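Local structure of subdomain of Desmoplakin Carboxy-Terminal domain (DPCT) (Homo sapiens, 1LM5) at residues E27-R31 against G32-S36. The protein probably binds intermediate filaments through plakin repeats of its carboxy-terminal region, as part of desmoplakin. Sequence-based numbering, arbitrary orientation.
Sequences EGIER and GIVDS
The carbonyls of G28 and I29 accept N-H groups from I33 and G32, the two bonds of a Schellman motif, a worked example of how a chain leaves a helix. Here it ends helix 25-30 and turns the chain toward helix 36-47 of the plakin-repeat fragment. Among the backbone bonds, G28 O takes I33 N at 2.9 Å, almost in line with the carbonyl, and V34 N as a further donor from above the carbonyl plane. I29 O accepts G32 N at 2.7 Å, and G32 is where the chain leaves the helical conformation, with a positive phi (68°) that favours glycine.

Apolar contacts are made by I33 and V34 against G28. I33 has CG1 between its backbone N and carbonyl carbon (chi1 60°), which brings that atom back over G28, 3.7 Å from G28 CA. V34 CG2 lies next to it, 3.9 Å from G28 CA. Both side chains continue onto A197 of strand 193-197, so the turn rests on the mixed sheet. Further along, I29 CG2 lies 3.9 Å from S36 CA.

Among the charged groups, R31 turns away from the turn, its NH2 making salt bridges with D16 and E21.

Water and a weak CA-H donor complete the polar contacts. A water donates to both I29 O and V34 O, and the latter also receives a nearly straight CA-H...O contact from I29 CA at 3.0 Å.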
loop_
_atom_site.group_PDB
_atom_site.type_symbol
_atom_site.label_atom_id
_atom_site.label_comp_id
_atom_site.label_asym_id
_atom_site.label_seq_id
_atom_site.Cartn_x
_atom_site.Cartn_y
_atom_site.Cartn_z
ATOM N N GLU B 27 5.684 9.451 24.001
ATOM C CA GLU B 27 5.644 10.558 24.936
ATOM C C GLU B 27 4.404 10.434 25.819
ATOM O O GLU B 27 4.441 10.756 27.013
ATOM C CB GLU B 27 5.647 11.887 24.177
ATOM C CG GLU B 27 5.660 13.107 25.095
ATOM C CD GLU B 27 6.864 13.130 26.021
ATOM O OE1 GLU B 27 6.823 13.874 27.018
ATOM O OE2 GLU B 27 7.853 12.416 25.756
ATOM N N GLY B 28 3.308 9.943 25.238
ATOM C CA GLY B 28 2.085 9.780 26.004
ATOM C C GLY B 28 2.340 8.802 27.136
ATOM O O GLY B 28 1.902 9.001 28.270
ATOM N N ILE B 29 3.054 7.730 26.818
ATOM C CA ILE B 29 3.396 6.743 27.829
ATOM C C ILE B 29 4.249 7.435 28.891
ATOM O O ILE B 29 3.948 7.380 30.080
ATOM C CB ILE B 29 4.212 5.589 27.228
ATOM C CG1 ILE B 29 3.380 4.863 26.169
ATOM C CG2 ILE B 29 4.627 4.604 28.334
ATOM C CD1 ILE B 29 4.141 3.743 25.503
ATOM N N GLU B 30 5.312 8.091 28.441
ATOM C CA GLU B 30 6.226 8.793 29.336
ATOM C C GLU B 30 5.494 9.718 30.309
ATOM O O GLU B 30 5.763 9.711 31.509
ATOM C CB GLU B 30 7.224 9.612 28.514
ATOM C CG GLU B 30 8.220 10.380 29.355
ATOM C CD GLU B 30 9.190 9.459 30.061
ATOM O OE1 GLU B 30 9.836 9.902 31.036
ATOM O OE2 GLU B 30 9.312 8.290 29.629
ATOM N N ARG B 31 4.565 10.515 29.789
ATOM C CA ARG B 31 3.827 11.456 30.621
ATOM C C ARG B 31 2.751 10.753 31.441
ATOM O O ARG B 31 2.007 11.386 32.187
ATOM C CB ARG B 31 3.229 12.560 29.738
ATOM C CG ARG B 31 4.175 12.933 28.613
ATOM C CD ARG B 31 4.424 14.409 28.433
ATOM N NE ARG B 31 3.342 15.100 27.745
ATOM C CZ ARG B 31 3.524 16.123 26.912
ATOM N NH1 ARG B 31 4.746 16.571 26.650
ATOM N NH2 ARG B 31 2.480 16.723 26.360
ATOM N N GLY B 32 2.685 9.436 31.302
ATOM C CA GLY B 32 1.718 8.662 32.049
ATOM C C GLY B 32 0.268 8.889 31.675
ATOM O O GLY B 32 -0.614 8.623 32.488
ATOM N N ILE B 33 0.008 9.375 30.464
ATOM C CA ILE B 33 -1.376 9.593 30.043
ATOM C C ILE B 33 -1.867 8.447 29.158
ATOM O O ILE B 33 -3.067 8.293 28.931
ATOM C CB ILE B 33 -1.552 10.954 29.334
ATOM C CG1 ILE B 33 -0.672 11.048 28.086
ATOM C CG2 ILE B 33 -1.211 12.070 30.317
ATOM C CD1 ILE B 33 -0.894 12.343 27.300
ATOM N N VAL B 34 -0.920 7.652 28.665
ATOM C CA VAL B 34 -1.209 6.461 27.866
ATOM C C VAL B 34 -0.412 5.357 28.569
ATOM O O VAL B 34 0.792 5.513 28.792
ATOM C CB VAL B 34 -0.687 6.591 26.416
ATOM C CG1 VAL B 34 -0.976 5.313 25.652
ATOM C CG2 VAL B 34 -1.313 7.799 25.734
ATOM N N ASP B 35 -1.064 4.261 28.949
ATOM C CA ASP B 35 -0.332 3.190 29.622
ATOM C C ASP B 35 0.550 2.489 28.600
ATOM O O ASP B 35 0.235 2.467 27.409
ATOM C CB ASP B 35 -1.284 2.189 30.279
ATOM C CG ASP B 35 -2.045 1.367 29.270
ATOM O OD1 ASP B 35 -3.117 1.819 28.829
ATOM O OD2 ASP B 35 -1.562 0.276 28.909
ATOM N N SER B 36 1.652 1.908 29.056
ATOM C CA SER B 36 2.593 1.269 28.150
ATOM C C SER B 36 2.033 0.145 27.289
ATOM O O SER B 36 2.508 -0.079 26.179
ATOM C CB SER B 36 3.799 0.742 28.927
ATOM O OG SER B 36 3.433 -0.390 29.686
HETATM O O HOH W 1 2.084 5.476 31.114
#